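Local structure of AAR187Cp (Eremothecium gossypii, 3ZIL) at residues A[26-31]-A[69-74]; A[42-47]-A[84-89]; A[64-69]-A[100-105]. The protein probably regulates the establishment of sister-chromatid cohesion as a cohesin-associated Wpl1 protein of the Wap1 family. All coordinates share one frame; numbering follows the deposited sequence.

Contact 1: residues A[26-31]-A[69-74]; sequences FILSDN and WEWCFQ
Trp71 lays its indole against the chain from Ile27 to Asn31, where helix 20-27 ends in an inverse gamma turn centred on Leu28. The contact belongs to the N-terminal part of the all-helical Wap1 domain and joins that turn to the C-terminal end of helix 54-72. Trp71 CG stands anti to the backbone N (chi1 -176°), which sends the ring across to the turn. From CB outward, Leu28 is met first: its CD2 lies 3.8 Å from Trp71 CB and 3.6 Å from Trp71 CE3. The five-membered ring carries a CH-pi contact, with Leu28 CA 3.8 Å from its centroid and almost on the ring normal. At the edge, Trp71 NE1 donates to Ser29 O over 2.7 Å. The oxygen lies in the ring plane, but the nitrogen approaches from above the carbonyl plane. Trp71 CZ2, next to the ring fusion, lies 3.5 Å from Ile27 O. On the face opposite Leu28, the Asn31 amide crosses the ring, with ND2 3.4 Å from Trp71 CD1 and the planes 34° apart. Arg39 also makes a cation-pi contact with this tryptophan. The Asn31 amide is held by two bonds from ND2, one to Trp71 O and one to Gln74 OE1. The Trp71 O bond is the more bent; that carbonyl also receives Arg39 NH1. A water joins Asn31 N to Gln74 OE1, a second link between the same residues. The direct link is short: Asn31 ND2 to Gln74 OE1 spans 2.6 Å. Each atom lies in the plane of the other's amide, yet the planes are turned 49° apart.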
# COMPACT_ATOMS: atom_id res chain seq x y z
N PHE A 26 15.21 34.71 -17.76
CA PHE A 26 14.45 34.60 -18.95
C PHE A 26 13.35 33.54 -18.82
O PHE A 26 12.17 33.79 -19.11
CB PHE A 26 15.37 34.31 -20.15
CG PHE A 26 14.61 34.01 -21.40
CD1 PHE A 26 14.19 32.70 -21.68
CD2 PHE A 26 14.25 35.05 -22.29
CE1 PHE A 26 13.48 32.42 -22.83
CE2 PHE A 26 13.52 34.77 -23.44
CZ PHE A 26 13.13 33.46 -23.71
N ILE A 27 13.73 32.33 -18.43
CA ILE A 27 12.83 31.18 -18.49
C ILE A 27 11.74 31.32 -17.41
O ILE A 27 10.60 30.85 -17.58
CB ILE A 27 13.60 29.84 -18.28
CG1 ILE A 27 12.99 28.76 -19.15
CG2 ILE A 27 13.59 29.42 -16.83
CD1 ILE A 27 13.25 29.03 -20.62
N LEU A 28 12.07 32.01 -16.33
CA LEU A 28 11.07 32.15 -15.26
C LEU A 28 10.17 33.36 -15.53
O LEU A 28 10.06 34.30 -14.72
CB LEU A 28 11.71 32.20 -13.85
CG LEU A 28 12.63 31.02 -13.46
CD1 LEU A 28 13.40 31.35 -12.18
CD2 LEU A 28 11.91 29.65 -13.35
N SER A 29 9.44 33.29 -16.65
CA SER A 29 8.60 34.43 -17.09
C SER A 29 7.34 34.52 -16.20
O SER A 29 6.72 33.51 -15.91
CB SER A 29 8.17 34.23 -18.55
OG SER A 29 7.64 32.91 -18.69
N ASP A 30 7.00 35.71 -15.75
CA ASP A 30 5.71 36.02 -15.03
C ASP A 30 4.47 35.26 -15.52
O ASP A 30 3.92 35.58 -16.59
CB ASP A 30 5.46 37.56 -15.14
CG ASP A 30 4.43 38.06 -14.12
OD1 ASP A 30 3.50 37.30 -13.73
OD2 ASP A 30 4.56 39.24 -13.75
N ASN A 31 4.03 34.24 -14.75
CA ASN A 31 2.93 33.36 -15.14
C ASN A 31 1.61 34.12 -15.30
O ASN A 31 0.75 33.67 -16.01
CB ASN A 31 2.74 32.18 -14.13
CG ASN A 31 3.94 31.19 -14.12
OD1 ASN A 31 4.38 30.76 -15.18
ND2 ASN A 31 4.46 30.85 -12.93
N TRP A 69 11.05 27.10 -7.61
CA TRP A 69 9.98 26.25 -7.10
C TRP A 69 8.68 26.99 -7.16
O TRP A 69 7.69 26.43 -7.58
CB TRP A 69 10.26 25.85 -5.65
CG TRP A 69 9.34 24.76 -5.07
CD1 TRP A 69 8.11 24.92 -4.38
CD2 TRP A 69 9.55 23.30 -5.15
NE1 TRP A 69 7.56 23.70 -4.04
CE2 TRP A 69 8.42 22.68 -4.44
CE3 TRP A 69 10.57 22.49 -5.67
CZ2 TRP A 69 8.33 21.31 -4.28
CZ3 TRP A 69 10.49 21.10 -5.49
CH2 TRP A 69 9.39 20.53 -4.82
N GLU A 70 8.65 28.25 -6.69
CA GLU A 70 7.37 28.99 -6.67
C GLU A 70 6.89 29.25 -8.10
O GLU A 70 5.68 29.26 -8.37
CB GLU A 70 7.47 30.30 -5.88
CG GLU A 70 7.61 30.06 -4.38
CD GLU A 70 7.62 31.35 -3.52
OE1 GLU A 70 7.67 32.48 -4.05
OE2 GLU A 70 7.57 31.21 -2.28
N TRP A 71 7.84 29.44 -9.01
CA TRP A 71 7.52 29.56 -10.43
C TRP A 71 6.94 28.28 -10.97
O TRP A 71 5.83 28.31 -11.54
CB TRP A 71 8.73 30.06 -11.28
CG TRP A 71 8.33 30.27 -12.72
CD1 TRP A 71 7.78 31.41 -13.27
CD2 TRP A 71 8.33 29.28 -13.80
NE1 TRP A 71 7.53 31.23 -14.63
CE2 TRP A 71 7.85 29.97 -15.00
CE3 TRP A 71 8.78 27.94 -13.91
CZ2 TRP A 71 7.73 29.33 -16.23
CZ3 TRP A 71 8.66 27.31 -15.14
CH2 TRP A 71 8.14 27.98 -16.28
N CYS A 72 7.60 27.12 -10.75
CA CYS A 72 7.06 25.87 -11.29
C CYS A 72 5.68 25.55 -10.69
O CYS A 72 4.82 25.02 -11.38
CB CYS A 72 7.99 24.64 -11.06
SG CYS A 72 9.61 24.83 -11.91
N PHE A 73 5.45 25.86 -9.43
CA PHE A 73 4.23 25.30 -8.76
C PHE A 73 3.23 26.37 -8.50
O PHE A 73 2.34 26.19 -7.72
CB PHE A 73 4.55 24.50 -7.50
CG PHE A 73 5.39 23.29 -7.79
CD1 PHE A 73 4.82 22.18 -8.38
CD2 PHE A 73 6.78 23.30 -7.57
CE1 PHE A 73 5.62 21.05 -8.68
CE2 PHE A 73 7.57 22.19 -7.87
CZ PHE A 73 6.98 21.07 -8.47
N GLN A 74 3.37 27.49 -9.20
CA GLN A 74 2.43 28.64 -8.99
C GLN A 74 0.97 28.23 -9.33
O GLN A 74 0.01 28.61 -8.65
CB GLN A 74 2.86 29.89 -9.81
CG GLN A 74 2.16 31.15 -9.31
CD GLN A 74 2.40 32.38 -10.19
OE1 GLN A 74 3.08 32.31 -11.22
NE2 GLN A 74 1.85 33.53 -9.75
O HOH W 1 5.35 34.14 -12.01

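Contact 2: residues A[42-47]-A[84-89]; sequences NMLRLC and SLLQCF
Met43, Leu44 and Cys47 pack against Leu86, Gln87 and Phe89 where two helices of the all-helical Wap1 domain run side by side. The segments 42-47 and 84-89 point the same general way, with axes 10.0 Å apart and inclined by 34°. No hydrogen bond crosses between them, and every touching residue is buried. The aliphatic contacts centre on Leu86. Its CB meets Met43 SD at 3.7 Å. Its CD1 branch reaches the backbone of helix 36-52, 3.7 Å from Leu44 N, and its CD2 branch meets Leu44 CD1. Leu138 of helix 129-141 touches both leucines. The Met43 chain is straight as far as SD and then turns (chi3 -69°), so that SD and CE both lie by Gln87 CG. Thus the aliphatic part of Gln87 faces the thioether, while its NE2 is bonded to Cys72 O at the end of helix 54-72 and to Gly75 O just beyond it. The remaining contacts bring a thiol and a ring together. Cys47 SG lies at the edge of the Phe89 ring, 5.0 Å from its centroid, in a sulfur-aromatic contact. The same sulfur touches the Leu86 side chain, with CB 4.0 Å away. Phe89 CD2 takes up Cys47 CB at 3.6 Å, and Phe89 CE2 lies 3.6 Å from Cys47 O.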
# COMPACT_ATOMS: atom_id res chain seq x y z
N ASN A 42 8.24 27.09 -21.62
CA ASN A 42 9.39 27.47 -20.81
C ASN A 42 9.67 26.33 -19.82
O ASN A 42 10.83 26.04 -19.56
CB ASN A 42 9.16 28.78 -20.02
CG ASN A 42 9.20 30.02 -20.95
OD1 ASN A 42 8.92 31.11 -20.54
ND2 ASN A 42 9.56 29.83 -22.17
N MET A 43 8.63 25.74 -19.25
CA MET A 43 8.89 24.68 -18.18
C MET A 43 9.59 23.49 -18.87
O MET A 43 10.53 22.84 -18.31
CB MET A 43 7.58 24.26 -17.45
CG MET A 43 7.84 23.23 -16.28
SD MET A 43 6.18 22.98 -15.53
CE MET A 43 5.81 24.55 -14.74
N LEU A 44 9.13 23.17 -20.08
CA LEU A 44 9.77 22.09 -20.84
C LEU A 44 11.25 22.31 -21.09
O LEU A 44 12.13 21.42 -20.87
CB LEU A 44 9.02 21.83 -22.16
CG LEU A 44 9.63 20.82 -23.17
CD1 LEU A 44 9.71 19.47 -22.41
CD2 LEU A 44 8.82 20.66 -24.45
N ARG A 45 11.57 23.51 -21.53
CA ARG A 45 12.89 23.88 -21.82
C ARG A 45 13.73 23.88 -20.54
O ARG A 45 14.90 23.47 -20.56
CB ARG A 45 12.82 25.23 -22.53
CG ARG A 45 14.16 25.94 -22.66
CD ARG A 45 13.97 27.11 -23.67
NE ARG A 45 15.27 27.66 -23.96
CZ ARG A 45 15.51 28.82 -24.56
NH1 ARG A 45 14.51 29.60 -24.95
NH2 ARG A 45 16.79 29.20 -24.72
N LEU A 46 13.14 24.27 -19.41
CA LEU A 46 13.85 24.22 -18.12
C LEU A 46 14.22 22.78 -17.67
O LEU A 46 15.39 22.52 -17.22
CB LEU A 46 13.02 24.90 -17.05
CG LEU A 46 13.43 24.75 -15.59
CD1 LEU A 46 14.80 25.39 -15.41
CD2 LEU A 46 12.35 25.24 -14.58
N CYS A 47 13.23 21.89 -17.78
CA CYS A 47 13.36 20.48 -17.36
C CYS A 47 14.46 19.89 -18.22
O CYS A 47 15.35 19.18 -17.73
CB CYS A 47 12.05 19.71 -17.54
SG CYS A 47 10.79 20.31 -16.35
N SER A 84 1.79 18.88 -15.71
CA SER A 84 1.82 18.07 -14.44
C SER A 84 2.99 17.06 -14.38
O SER A 84 3.66 16.89 -13.33
CB SER A 84 0.45 17.38 -14.38
OG SER A 84 -0.49 18.34 -13.95
N LEU A 85 3.25 16.42 -15.52
CA LEU A 85 4.42 15.61 -15.70
C LEU A 85 5.76 16.34 -15.49
O LEU A 85 6.65 15.85 -14.79
CB LEU A 85 4.42 14.95 -17.06
CG LEU A 85 5.50 13.84 -17.13
CD1 LEU A 85 5.24 12.69 -16.14
CD2 LEU A 85 5.64 13.30 -18.57
N LEU A 86 5.91 17.50 -16.15
CA LEU A 86 7.07 18.33 -15.96
C LEU A 86 7.21 18.72 -14.49
O LEU A 86 8.32 18.80 -13.99
CB LEU A 86 6.91 19.62 -16.82
CG LEU A 86 6.70 19.41 -18.31
CD1 LEU A 86 6.50 20.72 -19.14
CD2 LEU A 86 7.81 18.53 -18.88
N GLN A 87 6.09 19.03 -13.81
CA GLN A 87 6.14 19.48 -12.45
C GLN A 87 6.55 18.32 -11.58
O GLN A 87 7.24 18.57 -10.60
CB GLN A 87 4.78 20.03 -11.94
CG GLN A 87 4.46 21.38 -12.60
CD GLN A 87 3.04 21.82 -12.35
OE1 GLN A 87 2.09 21.11 -12.69
NE2 GLN A 87 2.88 23.06 -11.87
N CYS A 88 6.08 17.11 -11.88
CA CYS A 88 6.56 15.93 -11.07
C CYS A 88 8.12 15.72 -11.23
O CYS A 88 8.78 15.44 -10.26
CB CYS A 88 5.87 14.66 -11.52
SG CYS A 88 4.11 14.52 -11.20
N PHE A 89 8.67 15.84 -12.44
CA PHE A 89 10.13 15.84 -12.65
C PHE A 89 10.90 16.91 -11.79
O PHE A 89 11.83 16.56 -11.08
CB PHE A 89 10.50 15.93 -14.15
CG PHE A 89 11.95 16.18 -14.40
CD1 PHE A 89 12.89 15.16 -14.23
CD2 PHE A 89 12.39 17.46 -14.69
CE1 PHE A 89 14.24 15.40 -14.42
CE2 PHE A 89 13.75 17.71 -14.86
CZ PHE A 89 14.68 16.68 -14.72

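Contact 3: residues A[64-69]-A[100-105]; sequences RHREVW and DKRWAM
Trp69 drives the edge of its indole into the face of Trp103, giving a T-shaped (edge-to-face) pair. The six-membered rings are 4.9 Å apart at their centroids, and their planes stand at 80°. The touching rim is Trp69 CZ2 and CH2, with CH2 3.6 Å from Trp103 CZ3. On the pyrrole side, Trp69 NE1 donates to Arg102 O over 3.0 Å. This bond is bent, at 145°, and the nitrogen sits well above the carbonyl plane. Met105 N reaches the same oxygen from the opposite face. Arg102 O thus accepts twice, once from Trp69 NE1 and once from the backbone of the 3-10 segment 101-105 at Met105 N. The start of that segment is set by an Asx turn, in which Asp100 OD1 accepts from Arg102 N. Met105 SD adds a Met-aromatic contact at the edge of the indole, 3.9 Å from Trp69 CD1. Farther out, Arg66 CD lies over one face of the Arg102 guanidinium, 3.3 Å from NH2. The Arg66 chain bends near its end, and the two guanidinium planes are 48° apart. Arg102 is extended from CG to NE, and its NE forms a salt bridge with Glu70, whose carboxylate also makes a long, weak ion pair with Arg66; the shared acid probably eases the closeness of the two positive charges. Trp103 NE1 is bonded to Leu97 O. The contact joins helix 54-72 to the segment between helices 81-93 and 108-116. Ala91 of helix 81-93 touches both tryptophans, and Tyr158 of helix 147-158 meets the Trp103 ring.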
# COMPACT_ATOMS: atom_id res chain seq x y z
N ARG A 64 18.90 29.70 -6.23
CA ARG A 64 17.58 30.14 -6.65
C ARG A 64 16.45 29.14 -6.40
O ARG A 64 15.50 29.12 -7.13
CB ARG A 64 17.64 30.62 -8.13
CG ARG A 64 18.69 31.72 -8.20
CD ARG A 64 18.73 32.38 -9.55
NE ARG A 64 17.50 33.08 -9.83
CZ ARG A 64 17.29 33.77 -10.94
NH1 ARG A 64 18.23 33.84 -11.88
NH2 ARG A 64 16.14 34.36 -11.12
N HIS A 65 16.58 28.29 -5.39
CA HIS A 65 15.68 27.21 -5.22
C HIS A 65 14.24 27.72 -4.97
O HIS A 65 13.27 27.30 -5.64
CB HIS A 65 16.18 26.33 -4.08
CG HIS A 65 15.70 24.90 -4.16
ND1 HIS A 65 16.06 23.95 -3.25
CD2 HIS A 65 14.84 24.27 -5.10
CE1 HIS A 65 15.47 22.78 -3.60
NE2 HIS A 65 14.70 22.99 -4.73
N ARG A 66 14.06 28.67 -4.07
CA ARG A 66 12.70 29.15 -3.81
C ARG A 66 12.05 29.83 -5.00
O ARG A 66 10.88 29.62 -5.23
CB ARG A 66 12.63 30.12 -2.63
CG ARG A 66 11.29 30.90 -2.75
CD ARG A 66 11.23 32.21 -2.03
NE ARG A 66 12.29 33.17 -2.39
CZ ARG A 66 12.13 34.05 -3.36
NH1 ARG A 66 11.01 34.04 -4.09
NH2 ARG A 66 13.09 34.92 -3.63
N GLU A 67 12.78 30.61 -5.80
CA GLU A 67 12.11 31.30 -6.90
C GLU A 67 11.75 30.26 -8.01
O GLU A 67 10.64 30.35 -8.62
CB GLU A 67 13.04 32.39 -7.52
CG GLU A 67 12.37 33.24 -8.57
CD GLU A 67 13.33 34.09 -9.39
OE1 GLU A 67 14.50 34.25 -8.98
OE2 GLU A 67 12.92 34.60 -10.47
N VAL A 68 12.67 29.32 -8.30
CA VAL A 68 12.37 28.31 -9.34
C VAL A 68 11.11 27.47 -8.90
O VAL A 68 10.22 27.19 -9.68
CB VAL A 68 13.64 27.42 -9.67
CG1 VAL A 68 13.33 26.16 -10.50
CG2 VAL A 68 14.63 28.27 -10.41
N TRP A 69 11.05 27.10 -7.61
CA TRP A 69 9.98 26.25 -7.10
C TRP A 69 8.68 26.99 -7.16
O TRP A 69 7.69 26.43 -7.58
CB TRP A 69 10.26 25.85 -5.65
CG TRP A 69 9.34 24.76 -5.07
CD1 TRP A 69 8.11 24.92 -4.38
CD2 TRP A 69 9.55 23.30 -5.15
NE1 TRP A 69 7.56 23.70 -4.04
CE2 TRP A 69 8.42 22.68 -4.44
CE3 TRP A 69 10.57 22.49 -5.67
CZ2 TRP A 69 8.33 21.31 -4.28
CZ3 TRP A 69 10.49 21.10 -5.49
CH2 TRP A 69 9.39 20.53 -4.82
N ASP A 100 9.89 21.49 4.51
CA ASP A 100 9.61 22.78 3.90
C ASP A 100 8.08 22.92 3.59
O ASP A 100 7.50 22.12 2.83
CB ASP A 100 10.45 22.89 2.66
CG ASP A 100 10.49 24.29 2.10
OD1 ASP A 100 9.44 24.97 2.07
OD2 ASP A 100 11.61 24.65 1.61
N LYS A 101 7.44 23.93 4.14
CA LYS A 101 6.03 24.10 3.89
C LYS A 101 5.64 24.34 2.41
O LYS A 101 4.45 24.24 2.06
CB LYS A 101 5.48 25.24 4.73
CG LYS A 101 5.49 24.92 6.23
CD LYS A 101 4.56 25.89 6.94
CE LYS A 101 5.21 26.46 8.17
NZ LYS A 101 5.38 25.38 9.19
N ARG A 102 6.62 24.66 1.55
CA ARG A 102 6.30 24.95 0.16
C ARG A 102 6.03 23.64 -0.58
O ARG A 102 5.64 23.66 -1.71
CB ARG A 102 7.39 25.79 -0.54
CG ARG A 102 7.36 27.26 -0.10
CD ARG A 102 8.65 27.94 -0.57
NE ARG A 102 8.45 29.38 -0.57
CZ ARG A 102 9.04 30.22 0.31
NH1 ARG A 102 9.96 29.78 1.18
NH2 ARG A 102 8.85 31.54 0.23
N TRP A 103 6.20 22.49 0.09
CA TRP A 103 5.66 21.26 -0.43
C TRP A 103 4.12 21.33 -0.55
O TRP A 103 3.56 20.76 -1.47
CB TRP A 103 6.09 20.07 0.43
CG TRP A 103 7.45 19.48 0.10
CD1 TRP A 103 8.61 19.53 0.89
CD2 TRP A 103 7.86 18.76 -1.11
NE1 TRP A 103 9.64 18.90 0.29
CE2 TRP A 103 9.27 18.40 -0.91
CE3 TRP A 103 7.22 18.35 -2.27
CZ2 TRP A 103 10.00 17.67 -1.85
CZ3 TRP A 103 7.97 17.63 -3.23
CH2 TRP A 103 9.32 17.30 -3.03
N ALA A 104 3.45 22.13 0.30
CA ALA A 104 1.99 22.32 0.26
C ALA A 104 1.58 22.98 -1.05
O ALA A 104 0.39 22.96 -1.42
CB ALA A 104 1.49 23.20 1.43
N MET A 105 2.53 23.49 -1.85
CA MET A 105 2.03 24.01 -3.14
C MET A 105 1.61 22.87 -4.07
O MET A 105 1.05 23.14 -5.11
CB MET A 105 3.00 24.96 -3.87
CG MET A 105 3.43 26.17 -3.09
SD MET A 105 4.80 27.03 -4.01
CE MET A 105 3.86 28.04 -5.17

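In the fold
Contact 2 is the buried one of the three. Contacts 1 and 3 are partly buried and mix indole packing with polar bonds. Both draw on helix 54-72, share Trp69 within their segments, and have centres about 11 Å apart. Contact 1 joins that helix to the end of helix 20-27 and the turn after it, contact 3 to a 3-10 segment, whereas contact 2 joins helix 36-52 to helix 81-93 by apolar and sulfur packing alone. Contacts 1 and 2 meet through hydrogen bonds, among them Ser29 OG with Asn42 OD1. Contacts 1 and 3 meet through a salt bridge. Contacts 2 and 3 do not touch. The contacts cross along the chain, so the same run of N-terminal helices is joined several times.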